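Local coordinates for modulator protein RSBR (PDB 2BNL) that regulates the general stress response of Bacillus subtilis from within the stressosome, stimulating the activity of the RsbT kinase toward RsbS in vitro, at residues Q9-N14 and K93-K98; I50-L55 and S121-E126. One frame throughout, in Å; residues are numbered along the deposited sequence.

Contact 1. Residues Q9-N14 and K93-K98; sequences QFIAEN and KRLYTK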
loop_
_atom_site.group_PDB
_atom_site.type_symbol
_atom_site.label_atom_id
_atom_site.label_comp_id
_atom_site.label_asym_id
_atom_site.label_seq_id
_atom_site.Cartn_x
_atom_site.Cartn_y
_atom_site.Cartn_z
ATOM N N GLN A 9 7.773 15.123 -13.029
ATOM C CA GLN A 9 7.610 16.478 -13.520
ATOM C C GLN A 9 6.360 17.201 -13.044
ATOM O O GLN A 9 6.400 18.349 -12.716
ATOM C CB GLN A 9 7.704 16.480 -15.016
ATOM C CG GLN A 9 6.951 17.608 -15.659
ATOM C CD GLN A 9 6.985 17.617 -17.211
ATOM O OE1 GLN A 9 6.655 16.617 -17.934
ATOM N NE2 GLN A 9 7.371 18.738 -17.700
ATOM N N PHE A 10 5.253 16.478 -12.930
ATOM C CA PHE A 10 4.074 17.075 -12.447
ATOM C C PHE A 10 4.219 17.427 -10.990
ATOM O O PHE A 10 3.843 18.500 -10.569
ATOM C CB PHE A 10 2.845 16.159 -12.716
ATOM C CG PHE A 10 1.568 16.797 -12.341
ATOM C CD1 PHE A 10 0.809 17.469 -13.293
ATOM C CD2 PHE A 10 1.137 16.793 -11.030
ATOM C CE1 PHE A 10 -0.390 18.085 -12.898
ATOM C CE2 PHE A 10 -0.044 17.427 -10.643
ATOM C CZ PHE A 10 -0.808 18.061 -11.564
ATOM N N ILE A 11 4.812 16.561 -10.194
ATOM C CA ILE A 11 5.072 16.887 -8.794
ATOM C C ILE A 11 5.975 18.070 -8.695
ATOM O O ILE A 11 5.636 18.989 -7.927
ATOM C CB ILE A 11 5.634 15.697 -7.989
ATOM C CG1 ILE A 11 4.613 14.539 -8.029
ATOM C CG2 ILE A 11 6.102 16.110 -6.527
ATOM C CD1 ILE A 11 5.326 13.173 -7.695
ATOM N N ALA A 12 7.114 18.094 -9.449
ATOM C CA ALA A 12 8.048 19.208 -9.408
ATOM C C ALA A 12 7.366 20.556 -9.736
ATOM O O ALA A 12 7.695 21.538 -9.093
ATOM C CB ALA A 12 9.221 18.994 -10.314
ATOM N N GLU A 13 6.413 20.574 -10.693
ATOM C CA GLU A 13 5.761 21.778 -11.153
ATOM C C GLU A 13 4.569 22.217 -10.315
ATOM O O GLU A 13 4.111 23.281 -10.512
ATOM C CB GLU A 13 5.303 21.626 -12.612
ATOM C CG GLU A 13 6.481 21.576 -13.478
ATOM C CD GLU A 13 6.225 21.027 -14.858
ATOM O OE1 GLU A 13 5.060 20.610 -15.157
ATOM O OE2 GLU A 13 7.254 20.953 -15.620
ATOM N N ASN A 14 4.165 21.412 -9.343
ATOM C CA ASN A 14 2.913 21.642 -8.588
ATOM C C ASN A 14 3.127 21.454 -7.115
ATOM O O ASN A 14 2.259 20.939 -6.427
ATOM C CB ASN A 14 1.855 20.686 -9.129
ATOM C CG ASN A 14 1.464 21.042 -10.613
ATOM O OD1 ASN A 14 0.731 22.012 -10.837
ATOM N ND2 ASN A 14 1.953 20.252 -11.603
ATOM N N LYS A 93 -4.054 9.103 -4.852
ATOM C CA LYS A 93 -5.362 9.137 -5.452
ATOM C C LYS A 93 -5.836 10.540 -5.714
ATOM O O LYS A 93 -6.485 10.826 -6.775
ATOM C CB LYS A 93 -6.364 8.389 -4.563
ATOM C CG LYS A 93 -6.063 6.926 -4.538
ATOM C CD LYS A 93 -7.147 6.285 -3.671
ATOM C CE LYS A 93 -6.680 5.061 -2.990
ATOM N NZ LYS A 93 -7.845 4.733 -2.084
ATOM N N ARG A 94 -5.450 11.430 -4.791
ATOM C CA ARG A 94 -5.704 12.793 -4.962
ATOM C C ARG A 94 -4.860 13.464 -6.021
ATOM O O ARG A 94 -5.342 14.325 -6.725
ATOM C CB ARG A 94 -5.671 13.489 -3.615
ATOM C CG ARG A 94 -6.947 13.076 -2.814
ATOM C CD ARG A 94 -7.150 13.791 -1.483
ATOM N NE ARG A 94 -8.054 12.986 -0.616
ATOM C CZ ARG A 94 -8.712 13.437 0.461
ATOM N NH1 ARG A 94 -8.650 14.719 0.822
ATOM N NH2 ARG A 94 -9.473 12.617 1.150
ATOM N N LEU A 95 -3.627 13.013 -6.172
ATOM C CA LEU A 95 -2.758 13.452 -7.243
ATOM C C LEU A 95 -3.319 12.937 -8.593
ATOM O O LEU A 95 -3.346 13.660 -9.613
ATOM C CB LEU A 95 -1.331 12.944 -6.968
ATOM C CG LEU A 95 -0.441 12.991 -8.225
ATOM C CD1 LEU A 95 -0.139 14.458 -8.424
ATOM C CD2 LEU A 95 0.818 12.234 -8.128
ATOM N N TYR A 96 -3.805 11.688 -8.607
ATOM C CA TYR A 96 -4.482 11.198 -9.767
ATOM C C TYR A 96 -5.616 12.130 -10.260
ATOM O O TYR A 96 -5.674 12.503 -11.419
ATOM C CB TYR A 96 -4.986 9.759 -9.576
ATOM C CG TYR A 96 -5.974 9.385 -10.639
ATOM C CD1 TYR A 96 -5.542 9.014 -11.939
ATOM C CD2 TYR A 96 -7.336 9.436 -10.382
ATOM C CE1 TYR A 96 -6.433 8.683 -12.896
ATOM C CE2 TYR A 96 -8.252 9.116 -11.376
ATOM C CZ TYR A 96 -7.770 8.717 -12.612
ATOM O OH TYR A 96 -8.661 8.357 -13.546
ATOM N N THR A 97 -6.492 12.511 -9.377
ATOM C CA THR A 97 -7.644 13.412 -9.737
ATOM C C THR A 97 -7.084 14.719 -10.370
ATOM O O THR A 97 -7.551 15.124 -11.428
ATOM C CB THR A 97 -8.440 13.692 -8.490
ATOM O OG1 THR A 97 -8.902 12.461 -7.932
ATOM C CG2 THR A 97 -9.685 14.586 -8.746
ATOM N N LYS A 98 -6.037 15.323 -9.752
ATOM C CA LYS A 98 -5.378 16.507 -10.295
ATOM C C LYS A 98 -4.842 16.273 -11.678
ATOM O O LYS A 98 -5.147 17.035 -12.614
ATOM C CB LYS A 98 -4.208 17.056 -9.433
ATOM C CG LYS A 98 -4.552 17.568 -8.056
ATOM C CD LYS A 98 -5.921 18.306 -8.061
ATOM C CE LYS A 98 -6.270 19.128 -6.775
ATOM N NZ LYS A 98 -7.679 19.505 -6.943
#
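Phe10 and Ile11, near the C-terminal end of the short first helix (5-13) of this N-terminal domain, pack against Leu95 and Lys98 of helix 81-100 in a buried, wholly apolar helix-helix contact. The two short segments run nearly perpendicular, at 87°, with their axes 11.9 Å apart, a wide spacing bridged by long side chains. Phe10 spans much of the gap: with CG anti to its backbone N (chi1 -175°), the ring is carried across toward helix 81-100. Leu95 lies alongside it, pointing the other way, and its CD1 methyl rests against the ring at 3.7 Å from Phe10 CE2. Farther out, CZ of Phe10 comes to 4.1 Å from CB of Lys98; the lysine contributes its aliphatic base while its amine turns off from the contact. The second methyl of Leu95, CD2, lies more loosely, 4.4 Å from CG1 of Ile11.

Asn14 completes the setting of the ring. Its ND2 sits over the centre of one ring face, 3.2 Å above the plane, and donates a hydrogen bond to Phe10 O at 2.8 Å, so a polar group is tied down where it also covers the aromatic. Leu18 of helix 15-30 touches both Ile11 and Leu95, and Phe119 and Phe120 of helix 109-135 extend the apolar cluster. The arrangement is consistent with the globin fold, an all-helical domain whose helices cross at varied angles.

Contact 2. Residues I50-L55 and S121-E126; sequences IDILLL and SPINTE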
loop_
_atom_site.group_PDB
_atom_site.type_symbol
_atom_site.label_atom_id
_atom_site.label_comp_id
_atom_site.label_asym_id
_atom_site.label_seq_id
_atom_site.Cartn_x
_atom_site.Cartn_y
_atom_site.Cartn_z
ATOM N N ILE A 50 6.954 15.053 0.168
ATOM C CA ILE A 50 7.287 15.578 -1.144
ATOM C C ILE A 50 8.845 15.559 -1.406
ATOM O O ILE A 50 9.267 15.290 -2.525
ATOM C CB ILE A 50 6.728 17.030 -1.401
ATOM C CG1 ILE A 50 5.212 17.059 -1.351
ATOM C CG2 ILE A 50 6.909 17.546 -2.895
ATOM C CD1 ILE A 50 4.460 18.527 -1.064
ATOM N N ASP A 51 9.622 15.926 -0.409
ATOM C CA ASP A 51 11.083 15.963 -0.498
ATOM C C ASP A 51 11.625 14.548 -0.799
ATOM O O ASP A 51 12.517 14.430 -1.594
ATOM C CB ASP A 51 11.729 16.424 0.790
ATOM C CG ASP A 51 11.688 17.936 0.984
ATOM O OD1 ASP A 51 11.150 18.660 0.138
ATOM O OD2 ASP A 51 12.225 18.348 2.019
ATOM N N ILE A 52 11.027 13.531 -0.199
ATOM C CA ILE A 52 11.259 12.106 -0.577
ATOM C C ILE A 52 10.967 11.796 -2.038
ATOM O O ILE A 52 11.816 11.217 -2.741
ATOM C CB ILE A 52 10.555 11.108 0.352
ATOM C CG1 ILE A 52 11.169 11.164 1.768
ATOM C CG2 ILE A 52 10.535 9.717 -0.246
ATOM C CD1 ILE A 52 10.208 10.771 2.905
ATOM N N LEU A 53 9.841 12.273 -2.512
ATOM C CA LEU A 53 9.438 12.032 -3.862
ATOM C C LEU A 53 10.439 12.650 -4.803
ATOM O O LEU A 53 10.830 12.010 -5.785
ATOM C CB LEU A 53 8.016 12.566 -4.105
ATOM C CG LEU A 53 6.888 12.026 -3.276
ATOM C CD1 LEU A 53 5.574 12.732 -3.701
ATOM C CD2 LEU A 53 6.727 10.588 -3.235
ATOM N N LEU A 54 10.863 13.884 -4.513
ATOM C CA LEU A 54 11.753 14.644 -5.421
ATOM C C LEU A 54 13.190 14.000 -5.540
ATOM O O LEU A 54 13.892 14.274 -6.471
ATOM C CB LEU A 54 11.762 16.127 -4.988
ATOM C CG LEU A 54 10.434 16.826 -5.345
ATOM C CD1 LEU A 54 10.492 18.235 -4.819
ATOM C CD2 LEU A 54 10.088 16.832 -6.897
ATOM N N LEU A 55 13.575 13.180 -4.560
ATOM C CA LEU A 55 14.810 12.395 -4.547
ATOM C C LEU A 55 14.656 11.049 -5.198
ATOM O O LEU A 55 15.613 10.383 -5.369
ATOM C CB LEU A 55 15.249 12.177 -3.087
ATOM C CG LEU A 55 15.698 13.415 -2.326
ATOM C CD1 LEU A 55 15.778 13.083 -0.801
ATOM C CD2 LEU A 55 17.061 13.895 -2.868
ATOM N N SER A 121 4.612 3.349 -5.491
ATOM C CA SER A 121 4.504 2.061 -4.799
ATOM C C SER A 121 5.812 1.667 -4.036
ATOM O O SER A 121 5.777 1.491 -2.858
ATOM C CB SER A 121 4.064 0.878 -5.748
ATOM O OG SER A 121 3.752 -0.230 -4.950
ATOM N N PRO A 122 6.965 1.665 -4.711
ATOM C CA PRO A 122 8.230 1.339 -3.955
ATOM C C PRO A 122 8.646 2.328 -2.816
ATOM O O PRO A 122 9.255 1.952 -1.821
ATOM C CB PRO A 122 9.286 1.282 -5.075
ATOM C CG PRO A 122 8.738 2.064 -6.226
ATOM C CD PRO A 122 7.207 2.006 -6.132
ATOM N N ILE A 123 8.324 3.600 -3.009
ATOM C CA ILE A 123 8.515 4.602 -1.953
ATOM C C ILE A 123 7.657 4.315 -0.757
ATOM O O ILE A 123 8.122 4.191 0.379
ATOM C CB ILE A 123 8.181 6.001 -2.454
ATOM C CG1 ILE A 123 9.062 6.384 -3.599
ATOM C CG2 ILE A 123 8.243 7.011 -1.344
ATOM C CD1 ILE A 123 8.636 7.706 -4.456
ATOM N N ASN A 124 6.355 4.139 -1.013
ATOM C CA ASN A 124 5.443 3.854 0.106
ATOM C C ASN A 124 5.715 2.567 0.824
ATOM O O ASN A 124 5.561 2.517 2.034
ATOM C CB ASN A 124 3.931 3.866 -0.355
ATOM C CG ASN A 124 3.495 5.239 -0.841
ATOM O OD1 ASN A 124 4.147 6.260 -0.494
ATOM N ND2 ASN A 124 2.439 5.279 -1.629
ATOM N N THR A 125 6.044 1.522 0.089
ATOM C CA THR A 125 6.396 0.197 0.718
ATOM C C THR A 125 7.628 0.335 1.622
ATOM O O THR A 125 7.710 -0.240 2.678
ATOM C CB THR A 125 6.594 -0.922 -0.289
ATOM O OG1 THR A 125 7.709 -0.640 -1.143
ATOM C CG2 THR A 125 5.333 -1.219 -1.054
ATOM N N GLU A 126 8.548 1.165 1.215
ATOM C CA GLU A 126 9.782 1.382 1.972
ATOM C C GLU A 126 9.430 2.214 3.219
ATOM O O GLU A 126 9.984 2.039 4.285
ATOM C CB GLU A 126 10.747 2.164 1.117
ATOM C CG GLU A 126 12.146 2.193 1.672
ATOM C CD GLU A 126 12.716 0.783 1.885
ATOM O OE1 GLU A 126 12.451 -0.029 0.992
ATOM O OE2 GLU A 126 13.278 0.505 2.987
#
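Ile123 of helix 109-135 points at helix 39-54 and meets two neighbouring side chains there, Ile52 and Leu53, using a different branch for each. Its CG2 methyl faces the CG2 of Ile52 at 3.7 Å, methyl to methyl, the two isoleucines lying side by side and heading opposite ways. The longer branch of Ile123 extends to CD1, which reaches the CD2 methyl of Leu53, also at 3.7 Å; here the two side chains are nearly perpendicular. With CG1 beside the backbone N (chi1 -61°), the two arms that branch from CB of Ile123 are aimed one at each partner. A beta-branched residue suits this position, because it offers two separate methyl-bearing arms from one CB, whereas Leu53 brings its methyls in from a stem one carbon longer.

No hydrogen bond joins the segments. Ile52 also packs on Ile67 and Leu70 of helix 64-76, and Leu53 on Trp22 of helix 15-30, so these two carry the contact into a larger apolar interior. Beside them, Asn124 accepts a hydrogen bond at OD1 from Tyr49 OH, a polar link between the same two helices. Interlocking aliphatic side chains from several helices, as here, form the kind of hydrophobic core on which a globin-type helical domain is built.

The centres of contacts 1 and 2 lie 14 Å apart, and contact 2 is the nearer to the middle of the chain. Their segments alternate along the sequence, 9-14, 50-55, 93-98, 121-126, so four different helices are drawn together, with 81-100 and 109-135 consecutive. Ile11 serves both sides: it packs on Leu95 in contact 1 and on Ile50 and Leu53 of helix 39-54, its CG2 lying 4.0 Å from CG2 of Ile50. Ala12 and Leu54 continue that seam. Lys93 pairs with Asp117 of the second subunit, and Glu126 with Lys82 of the second subunit, so helices 81-100 and 109-135 serve both the domain interior and the subunit interface.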